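Local coordinates for protein threonine synthase (Brucella melitensis bv. 1, PDB 4F4F) that probably catalyses the pyridoxal-phosphate-dependent conversion of O-phospho-L-homoserine and water into L-threonine and phosphate, the last step of threonine biosynthesis, at residues T163-R173 against N189-F199; N225-M233 against I317-L325. One frame throughout, in Å; residues are numbered along the deposited sequence.

Interaction 1: T163-R173 against N189-F199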
loop_
_atom_site.group_PDB
_atom_site.type_symbol
_atom_site.label_atom_id
_atom_site.label_comp_id
_atom_site.label_asym_id
_atom_site.label_seq_id
_atom_site.Cartn_x
_atom_site.Cartn_y
_atom_site.Cartn_z
ATOM N N THR A 163 -0.622 -10.245 18.543
ATOM C CA THR A 163 -1.790 -10.081 17.670
ATOM C C THR A 163 -2.359 -11.434 17.249
ATOM O O THR A 163 -1.655 -12.457 17.281
ATOM C CB THR A 163 -1.471 -9.255 16.405
ATOM O OG1 THR A 163 -0.400 -9.872 15.677
ATOM C CG2 THR A 163 -1.110 -7.822 16.780
ATOM N N ASP A 164 -3.670 -11.426 16.989
ATOM C CA ASP A 164 -4.396 -12.517 16.324
ATOM C C ASP A 164 -5.105 -11.803 15.165
ATOM O O ASP A 164 -5.627 -10.676 15.329
ATOM C CB ASP A 164 -5.407 -13.178 17.266
ATOM C CG ASP A 164 -4.728 -13.857 18.455
ATOM O OD1 ASP A 164 -4.073 -14.885 18.248
ATOM O OD2 ASP A 164 -4.804 -13.340 19.594
ATOM N N ILE A 165 -5.095 -12.432 14.006
ATOM C CA ILE A 165 -5.660 -11.829 12.825
ATOM C C ILE A 165 -6.801 -12.662 12.254
ATOM O O ILE A 165 -6.707 -13.902 12.169
ATOM C CB ILE A 165 -4.556 -11.531 11.781
ATOM C CG1 ILE A 165 -5.142 -10.800 10.553
ATOM C CG2 ILE A 165 -3.862 -12.822 11.412
ATOM C CD1 ILE A 165 -4.180 -10.020 9.671
ATOM N N PHE A 166 -7.892 -11.968 11.930
ATOM C CA PHE A 166 -9.080 -12.558 11.359
ATOM C C PHE A 166 -9.384 -11.809 10.053
ATOM O O PHE A 166 -9.589 -10.592 10.053
ATOM C CB PHE A 166 -10.284 -12.433 12.326
ATOM C CG PHE A 166 -10.025 -13.026 13.686
ATOM C CD1 PHE A 166 -9.179 -12.385 14.578
ATOM C CD2 PHE A 166 -10.586 -14.234 14.056
ATOM C CE1 PHE A 166 -8.912 -12.955 15.821
ATOM C CE2 PHE A 166 -10.328 -14.796 15.286
ATOM C CZ PHE A 166 -9.501 -14.156 16.184
ATOM N N ILE A 167 -9.370 -12.546 8.949
ATOM C CA ILE A 167 -9.690 -11.998 7.644
ATOM C C ILE A 167 -10.924 -12.709 7.110
ATOM O O ILE A 167 -10.965 -13.966 7.017
ATOM C CB ILE A 167 -8.540 -12.193 6.670
ATOM C CG1 ILE A 167 -7.278 -11.412 7.118
ATOM C CG2 ILE A 167 -9.010 -11.813 5.254
ATOM C CD1 ILE A 167 -7.408 -9.892 7.175
ATOM N N LEU A 168 -11.920 -11.905 6.772
ATOM C CA LEU A 168 -13.138 -12.384 6.190
ATOM C C LEU A 168 -13.045 -12.216 4.661
ATOM O O LEU A 168 -12.683 -11.130 4.158
ATOM C CB LEU A 168 -14.320 -11.559 6.738
ATOM C CG LEU A 168 -14.732 -11.653 8.214
ATOM C CD1 LEU A 168 -13.653 -11.194 9.183
ATOM C CD2 LEU A 168 -16.014 -10.893 8.464
ATOM N N PHE A 169 -13.383 -13.280 3.942
ATOM C CA PHE A 169 -13.420 -13.277 2.485
ATOM C C PHE A 169 -14.620 -14.075 1.987
ATOM O O PHE A 169 -15.143 -14.925 2.715
ATOM C CB PHE A 169 -12.126 -13.845 1.923
ATOM C CG PHE A 169 -11.860 -15.281 2.276
ATOM C CD1 PHE A 169 -12.306 -16.294 1.452
ATOM C CD2 PHE A 169 -11.097 -15.609 3.387
ATOM C CE1 PHE A 169 -12.045 -17.603 1.750
ATOM C CE2 PHE A 169 -10.863 -16.947 3.711
ATOM C CZ PHE A 169 -11.331 -17.930 2.889
ATOM N N PRO A 170 -15.074 -13.794 0.764
ATOM C CA PRO A 170 -16.324 -14.418 0.321
ATOM C C PRO A 170 -16.118 -15.863 -0.094
ATOM O O PRO A 170 -15.252 -16.166 -0.927
ATOM C CB PRO A 170 -16.754 -13.560 -0.857
ATOM C CG PRO A 170 -15.496 -12.911 -1.340
ATOM C CD PRO A 170 -14.657 -12.697 -0.123
ATOM N N ASN A 171 -16.934 -16.748 0.470
ATOM C CA ASN A 171 -16.838 -18.160 0.218
ATOM C C ASN A 171 -16.965 -18.454 -1.282
ATOM O O ASN A 171 -17.871 -17.967 -1.944
ATOM C CB ASN A 171 -17.916 -18.902 1.025
ATOM C CG ASN A 171 -17.839 -20.391 0.859
ATOM O OD1 ASN A 171 -18.676 -21.016 0.199
ATOM N ND2 ASN A 171 -16.836 -20.972 1.456
ATOM N N GLY A 172 -16.014 -19.209 -1.806
ATOM C CA GLY A 172 -16.035 -19.648 -3.189
ATOM C C GLY A 172 -15.766 -18.585 -4.231
ATOM O O GLY A 172 -15.785 -18.890 -5.432
ATOM N N ARG A 173 -15.498 -17.360 -3.797
ATOM C CA ARG A 173 -15.368 -16.243 -4.710
ATOM C C ARG A 173 -13.949 -15.624 -4.759
ATOM O O ARG A 173 -13.739 -14.643 -5.447
ATOM C CB ARG A 173 -16.443 -15.194 -4.403
ATOM C CG ARG A 173 -17.711 -15.413 -5.199
ATOM C CD ARG A 173 -18.573 -14.151 -5.239
ATOM N NE ARG A 173 -19.461 -14.193 -4.089
ATOM C CZ ARG A 173 -20.658 -14.783 -4.078
ATOM N NH1 ARG A 173 -21.380 -14.808 -2.958
ATOM N NH2 ARG A 173 -21.139 -15.357 -5.170
ATOM N N ASN A 189 -2.058 -18.074 15.065
ATOM C CA ASN A 189 -2.753 -16.822 15.359
ATOM C C ASN A 189 -3.468 -16.214 14.170
ATOM O O ASN A 189 -3.844 -15.038 14.227
ATOM C CB ASN A 189 -1.786 -15.781 15.959
ATOM C CG ASN A 189 -0.822 -15.216 14.933
ATOM O OD1 ASN A 189 -0.311 -15.968 14.093
ATOM N ND2 ASN A 189 -0.582 -13.876 14.976
ATOM N N VAL A 190 -3.624 -17.006 13.113
ATOM C CA VAL A 190 -4.268 -16.618 11.885
ATOM C C VAL A 190 -5.592 -17.376 11.768
ATOM O O VAL A 190 -5.637 -18.590 11.992
ATOM C CB VAL A 190 -3.404 -16.928 10.655
ATOM C CG1 VAL A 190 -4.255 -16.794 9.372
ATOM C CG2 VAL A 190 -2.189 -16.006 10.618
ATOM N N HIS A 191 -6.641 -16.635 11.435
ATOM C CA HIS A 191 -7.998 -17.168 11.267
ATOM C C HIS A 191 -8.621 -16.680 9.995
ATOM O O HIS A 191 -8.961 -15.523 9.865
ATOM C CB HIS A 191 -8.840 -16.804 12.484
ATOM C CG HIS A 191 -8.199 -17.236 13.787
ATOM N ND1 HIS A 191 -8.464 -18.413 14.369
ATOM C CD2 HIS A 191 -7.256 -16.603 14.586
ATOM C CE1 HIS A 191 -7.725 -18.535 15.490
ATOM N NE2 HIS A 191 -6.983 -17.424 15.619
ATOM N N ALA A 192 -8.757 -17.582 9.037
ATOM C CA ALA A 192 -9.321 -17.234 7.734
ATOM C C ALA A 192 -10.782 -17.632 7.801
ATOM O O ALA A 192 -11.087 -18.793 8.015
ATOM C CB ALA A 192 -8.588 -17.996 6.616
ATOM N N LEU A 193 -11.664 -16.657 7.598
ATOM C CA LEU A 193 -13.082 -16.824 7.749
ATOM C C LEU A 193 -13.723 -16.669 6.383
ATOM O O LEU A 193 -13.727 -15.582 5.840
ATOM C CB LEU A 193 -13.640 -15.756 8.731
ATOM C CG LEU A 193 -13.099 -15.781 10.165
ATOM C CD1 LEU A 193 -13.800 -14.791 11.087
ATOM C CD2 LEU A 193 -13.162 -17.201 10.735
ATOM N N SER A 194 -14.232 -17.771 5.843
ATOM C CA SER A 194 -14.866 -17.837 4.541
ATOM C C SER A 194 -16.361 -17.605 4.770
ATOM O O SER A 194 -17.096 -18.513 5.180
ATOM C CB SER A 194 -14.562 -19.216 3.921
ATOM O OG SER A 194 -15.066 -19.382 2.605
ATOM N N ILE A 195 -16.806 -16.378 4.507
ATOM C CA ILE A 195 -18.187 -15.958 4.774
ATOM C C ILE A 195 -19.100 -16.405 3.625
ATOM O O ILE A 195 -18.772 -16.217 2.443
ATOM C CB ILE A 195 -18.256 -14.415 4.966
ATOM C CG1 ILE A 195 -17.238 -13.962 6.045
ATOM C CG2 ILE A 195 -19.706 -13.942 5.257
ATOM C CD1 ILE A 195 -17.415 -14.644 7.400
ATOM N N GLU A 196 -20.252 -16.981 3.961
ATOM C CA GLU A 196 -21.271 -17.340 2.974
ATOM C C GLU A 196 -22.020 -16.050 2.609
ATOM O O GLU A 196 -23.133 -15.783 3.077
ATOM C CB GLU A 196 -22.164 -18.493 3.487
ATOM C CG GLU A 196 -21.324 -19.718 3.912
ATOM C CD GLU A 196 -21.948 -21.083 3.676
ATOM O OE1 GLU A 196 -22.001 -21.489 2.509
ATOM O OE2 GLU A 196 -22.409 -21.776 4.639
ATOM N N GLY A 197 -21.330 -15.249 1.795
ATOM C CA GLY A 197 -21.783 -13.942 1.310
ATOM C C GLY A 197 -20.703 -13.362 0.391
ATOM O O GLY A 197 -19.674 -14.005 0.135
ATOM N N ASN A 198 -20.950 -12.166 -0.151
ATOM C CA ASN A 198 -20.039 -11.574 -1.111
ATOM C C ASN A 198 -19.083 -10.626 -0.400
ATOM O O ASN A 198 -19.107 -10.508 0.833
ATOM C CB ASN A 198 -20.810 -10.878 -2.257
ATOM C CG ASN A 198 -21.765 -9.830 -1.767
ATOM O OD1 ASN A 198 -21.537 -9.182 -0.743
ATOM N ND2 ASN A 198 -22.842 -9.644 -2.496
ATOM N N PHE A 199 -18.186 -10.006 -1.154
ATOM C CA PHE A 199 -17.182 -9.102 -0.584
ATOM C C PHE A 199 -17.829 -7.951 0.167
ATOM O O PHE A 199 -17.391 -7.578 1.255
ATOM C CB PHE A 199 -16.247 -8.553 -1.667
ATOM C CG PHE A 199 -15.243 -7.544 -1.147
ATOM C CD1 PHE A 199 -14.435 -7.850 -0.070
ATOM C CD2 PHE A 199 -15.106 -6.305 -1.744
ATOM C CE1 PHE A 199 -13.510 -6.952 0.413
ATOM C CE2 PHE A 199 -14.171 -5.380 -1.272
ATOM C CZ PHE A 199 -13.383 -5.698 -0.188
HETATM O O HOH W 1 -5.577 -17.054 18.023
HETATM O O HOH W 2 -21.387 -20.601 0.113
HETATM O O HOH W 3 -19.946 -16.518 -1.201
HETATM O O HOH W 4 -13.837 -20.328 0.102
#
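I165 N reaches N189 O and I165 O takes H191 N, the first rungs of a parallel ladder between two neighbouring strands of a five-stranded sheet. Strands 163-170 and 190-196, with helix 176-183 between them in sequence, form a beta-alpha-beta unit in the pyridoxal-phosphate-dependent enzyme region. I167, F169 and N171 continue the ladder with H191, L193 and I195, while D164, F166 and L168 turn their backbone bonds to strand 139-144, as expected for an inner strand.

At the start, N189 ND2 donates to T163 O at 2.9 Å, from above the carbonyl plane. The same amide gives a hydrogen bond to F157 O and accepts from G159 N, so asparagine suits a place needing both donor and acceptor. R467 serves both D164 OD1, through NE, and T163 O, through NH2. D164 OD1 also accepts from a water, which joins it to H191 NE2 (2.8 Å from the water to NE2). With ND1 bonded to Y461, both imidazole nitrogens have partners. The H191 ring lies in an offset stack on F166, planes 9° apart; both rings stand beside their own backbone N, which sets them alongside each other.

Apolar residues suit the interior: L168 CB meets I195 CG1 at 3.8 Å, and F169 turns its ring edge to A192 CB. A face of the same ring receives S194 CA in a CH-pi contact. Helix 176-183 also touches F169, through Q179 and M182.

At the end of the strand, P170 opens a type II turn to R173, in which G172 takes the positive phi. One water receives from G172 N and also bonds S194 OG. That hydroxyl accepts N171 ND2 at 2.6 Å, nearly straight at 170° and close to the amide plane.

Interaction 2: N225-M233 against I317-L325; sequences NSINWARIM and ISSNFERLL
R323 closes on I227 O with both terminal nitrogens, NH1 at 2.9 Å and NH2 at 3.1 Å from that oxygen. The acceptor lies in the guanidinium plane, whereas both nitrogens approach from the same face of the carbonyl plane. An arginine suits this place because its chain, extended from CG to NE, reaches across from its helix and still brings two donors to one oxygen; NH2 also serves Y35 O. N320 gives ND2 to S226 O at 3.0 Å, from well above the carbonyl plane, and to N261 O, so one amide nitrogen bonds two backbone carbonyls. Its OD1 receives a weak bond from R323 NH1, which ties the amide to the guanidinium. The hydroxyls of S226 and S319 are hydrogen-bonded at 2.9 Å between their OG atoms.

The serine-asparagine end of the contact adjoins the cofactor pocket of this fold type II pyridoxal-phosphate enzyme through N261, which binds the cofactor and accepts from S319 N through its OD1; the S226 side chain is about 5 Å from the cofactor. N320 and S319 precede helix 321-328, in a type I turn from S318 to F321. Across from them, N228 is the N-cap of the short helix 229-232, its OD1 accepting from A230 N.

Van der Waals contacts fill in around the polar groups. I232 has CG1 anti to the carbonyl carbon (chi1 -65°) and CD1 extended beyond it (chi2 -179°); its CD1 lies 3.6 Å from R323 NH1, and the two chains run alongside in opposite senses. I227 CG2 lies 3.5 Å from S319 CB, and the W229 ring turns an edge to R323 NE.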
loop_
_atom_site.group_PDB
_atom_site.type_symbol
_atom_site.label_atom_id
_atom_site.label_comp_id
_atom_site.label_asym_id
_atom_site.label_seq_id
_atom_site.Cartn_x
_atom_site.Cartn_y
_atom_site.Cartn_z
ATOM N N ASN A 225 -6.035 -1.487 7.004
ATOM C CA ASN A 225 -6.314 -0.612 5.907
ATOM C C ASN A 225 -5.285 0.376 5.526
ATOM O O ASN A 225 -4.343 0.715 6.267
ATOM C CB ASN A 225 -7.621 0.112 6.142
ATOM C CG ASN A 225 -7.628 0.830 7.426
ATOM O OD1 ASN A 225 -6.684 1.569 7.724
ATOM N ND2 ASN A 225 -8.684 0.626 8.219
ATOM N N SER A 226 -5.610 0.910 4.364
ATOM C CA SER A 226 -4.719 1.573 3.531
ATOM C C SER A 226 -4.345 2.918 4.117
ATOM O O SER A 226 -3.370 3.500 3.667
ATOM C CB SER A 226 -5.379 1.704 2.128
ATOM O OG SER A 226 -6.681 2.296 2.240
ATOM N N ILE A 227 -5.077 3.393 5.137
ATOM C CA ILE A 227 -4.870 4.760 5.669
ATOM C C ILE A 227 -3.999 4.932 6.930
ATOM O O ILE A 227 -3.704 6.067 7.325
ATOM C CB ILE A 227 -6.222 5.534 5.828
ATOM C CG1 ILE A 227 -7.179 4.905 6.859
ATOM C CG2 ILE A 227 -6.919 5.680 4.470
ATOM C CD1 ILE A 227 -6.768 5.115 8.307
ATOM N N ASN A 228 -3.547 3.849 7.554
ATOM C CA ASN A 228 -2.636 3.991 8.678
ATOM C C ASN A 228 -1.320 4.543 8.128
ATOM O O ASN A 228 -0.883 4.134 7.068
ATOM C CB ASN A 228 -2.388 2.639 9.356
ATOM C CG ASN A 228 -1.717 2.783 10.730
ATOM O OD1 ASN A 228 -0.594 3.344 10.882
ATOM N ND2 ASN A 228 -2.390 2.301 11.739
ATOM N N TRP A 229 -0.741 5.498 8.833
ATOM C CA TRP A 229 0.561 6.057 8.489
ATOM C C TRP A 229 1.613 4.954 8.267
ATOM O O TRP A 229 2.450 5.109 7.429
ATOM C CB TRP A 229 0.988 7.087 9.531
ATOM C CG TRP A 229 2.399 7.548 9.331
ATOM C CD1 TRP A 229 3.510 7.288 10.133
ATOM C CD2 TRP A 229 2.923 8.302 8.169
ATOM N NE1 TRP A 229 4.640 7.819 9.576
ATOM C CE2 TRP A 229 4.349 8.472 8.407
ATOM C CE3 TRP A 229 2.355 8.842 7.016
ATOM C CZ2 TRP A 229 5.155 9.133 7.513
ATOM C CZ3 TRP A 229 3.177 9.527 6.134
ATOM C CH2 TRP A 229 4.544 9.653 6.370
ATOM N N ALA A 230 1.531 3.790 8.943
ATOM C CA ALA A 230 2.585 2.741 8.790
ATOM C C ALA A 230 2.388 1.839 7.570
ATOM O O ALA A 230 3.301 1.076 7.192
ATOM C CB ALA A 230 2.724 1.925 10.068
ATOM N N ARG A 231 1.245 1.920 6.906
ATOM C CA ARG A 231 1.169 1.353 5.556
ATOM C C ARG A 231 1.877 2.229 4.564
ATOM O O ARG A 231 2.211 1.781 3.452
ATOM C CB ARG A 231 -0.290 1.167 5.076
ATOM C CG ARG A 231 -0.993 -0.029 5.687
ATOM C CD ARG A 231 -0.626 -1.333 4.987
ATOM N NE ARG A 231 -1.272 -1.407 3.691
ATOM C CZ ARG A 231 -2.535 -1.801 3.487
ATOM N NH1 ARG A 231 -3.308 -2.203 4.494
ATOM N NH2 ARG A 231 -3.052 -1.778 2.255
ATOM N N ILE A 232 2.029 3.514 4.883
ATOM C CA ILE A 232 2.674 4.397 3.914
ATOM C C ILE A 232 4.155 4.536 4.197
ATOM O O ILE A 232 4.971 4.379 3.320
ATOM C CB ILE A 232 2.028 5.781 3.892
ATOM C CG1 ILE A 232 0.574 5.653 3.378
ATOM C CG2 ILE A 232 2.850 6.734 3.013
ATOM C CD1 ILE A 232 -0.120 7.000 3.305
ATOM N N MET A 233 4.495 4.816 5.445
ATOM C CA MET A 233 5.869 5.116 5.811
ATOM C C MET A 233 6.927 4.175 5.200
ATOM O O MET A 233 7.922 4.643 4.680
ATOM C CB MET A 233 5.976 5.131 7.338
ATOM C CG MET A 233 7.360 5.368 7.861
ATOM S SD MET A 233 7.336 5.238 9.662
ATOM C CE MET A 233 8.191 3.710 9.910
ATOM N N ILE A 317 -13.062 6.029 -4.846
ATOM C CA ILE A 317 -12.322 7.153 -4.258
ATOM C C ILE A 317 -10.934 6.674 -3.813
ATOM O O ILE A 317 -10.691 5.491 -3.650
ATOM C CB ILE A 317 -13.053 7.783 -3.048
ATOM C CG1 ILE A 317 -13.283 6.754 -1.929
ATOM C CG2 ILE A 317 -14.369 8.444 -3.466
ATOM C CD1 ILE A 317 -13.926 7.343 -0.665
ATOM N N SER A 318 -10.016 7.605 -3.641
ATOM C CA SER A 318 -8.651 7.250 -3.329
ATOM C C SER A 318 -8.357 7.639 -1.863
ATOM O O SER A 318 -8.223 8.822 -1.551
ATOM C CB SER A 318 -7.731 7.964 -4.297
ATOM O OG SER A 318 -6.409 7.549 -4.143
ATOM N N SER A 319 -8.231 6.642 -1.002
ATOM C CA SER A 319 -8.280 6.873 0.441
ATOM C C SER A 319 -7.180 7.823 0.976
ATOM O O SER A 319 -7.422 8.591 1.891
ATOM C CB SER A 319 -8.252 5.540 1.187
ATOM O OG SER A 319 -6.936 4.992 1.145
ATOM N N ASN A 320 -5.996 7.814 0.387
ATOM C CA ASN A 320 -4.921 8.678 0.868
ATOM C C ASN A 320 -4.744 9.975 0.105
ATOM O O ASN A 320 -3.858 10.760 0.416
ATOM C CB ASN A 320 -3.618 7.909 0.859
ATOM C CG ASN A 320 -3.610 6.814 1.893
ATOM O OD1 ASN A 320 -3.660 7.101 3.066
ATOM N ND2 ASN A 320 -3.593 5.566 1.465
ATOM N N PHE A 321 -5.593 10.211 -0.897
ATOM C CA PHE A 321 -5.505 11.494 -1.648
ATOM C C PHE A 321 -5.624 12.707 -0.709
ATOM O O PHE A 321 -4.981 13.733 -0.921
ATOM C CB PHE A 321 -6.580 11.537 -2.726
ATOM C CG PHE A 321 -6.461 12.699 -3.672
ATOM C CD1 PHE A 321 -5.311 12.906 -4.407
ATOM C CD2 PHE A 321 -7.528 13.556 -3.850
ATOM C CE1 PHE A 321 -5.219 13.973 -5.300
ATOM C CE2 PHE A 321 -7.431 14.626 -4.713
ATOM C CZ PHE A 321 -6.284 14.828 -5.448
ATOM N N GLU A 322 -6.412 12.550 0.347
ATOM C CA GLU A 322 -6.567 13.563 1.393
ATOM C C GLU A 322 -5.244 14.021 1.983
ATOM O O GLU A 322 -5.124 15.195 2.326
ATOM C CB GLU A 322 -7.517 13.067 2.515
ATOM C CG GLU A 322 -7.671 14.032 3.690
ATOM C CD GLU A 322 -8.692 13.585 4.726
ATOM O OE1 GLU A 322 -9.475 12.643 4.455
ATOM O OE2 GLU A 322 -8.722 14.208 5.792
ATOM N N ARG A 323 -4.251 13.131 2.077
ATOM C CA ARG A 323 -2.958 13.541 2.595
ATOM C C ARG A 323 -2.331 14.554 1.633
ATOM O O ARG A 323 -1.800 15.605 2.070
ATOM C CB ARG A 323 -2.039 12.348 2.852
ATOM C CG ARG A 323 -2.338 11.612 4.125
ATOM C CD ARG A 323 -1.454 10.375 4.295
ATOM N NE ARG A 323 -1.388 9.937 5.692
ATOM C CZ ARG A 323 -2.031 8.892 6.202
ATOM N NH1 ARG A 323 -2.815 8.106 5.467
ATOM N NH2 ARG A 323 -1.912 8.603 7.480
ATOM N N LEU A 324 -2.435 14.302 0.329
ATOM C CA LEU A 324 -1.889 15.279 -0.610
ATOM C C LEU A 324 -2.701 16.569 -0.605
ATOM O O LEU A 324 -2.120 17.671 -0.708
ATOM C CB LEU A 324 -1.763 14.733 -2.034
ATOM C CG LEU A 324 -1.284 15.719 -3.130
ATOM C CD1 LEU A 324 0.095 16.295 -2.805
ATOM C CD2 LEU A 324 -1.276 15.042 -4.482
ATOM N N LEU A 325 -4.031 16.457 -0.535
ATOM C CA LEU A 325 -4.862 17.649 -0.453
ATOM C C LEU A 325 -4.401 18.582 0.676
ATOM O O LEU A 325 -4.349 19.792 0.514
ATOM C CB LEU A 325 -6.340 17.284 -0.238
ATOM C CG LEU A 325 -7.078 16.705 -1.436
ATOM C CD1 LEU A 325 -8.510 16.271 -1.075
ATOM C CD2 LEU A 325 -7.121 17.711 -2.588
#

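How the interactions relate
Both contacts belong to the pyridoxal-phosphate-dependent enzyme region but share no secondary-structure element, and their nearest atoms are about 9 Å apart. Interaction 1, more buried yet farther from the centre of the chain, joins adjacent strands of one sheet; its bonds are mostly backbone to backbone, with stacked rings and aliphatic groups on the sheet faces. Interaction 2 is partly buried, lies nearer the centre, and brings together residues distant in sequence through side chains that donate mainly to backbone carbonyls. Waters bridge the segments of interaction 1, whereas interaction 2 relies on arginine, asparagine and serine, the S226 side chain about 5 Å from the cofactor, against about 12 Å for the side chain of F199 in interaction 1.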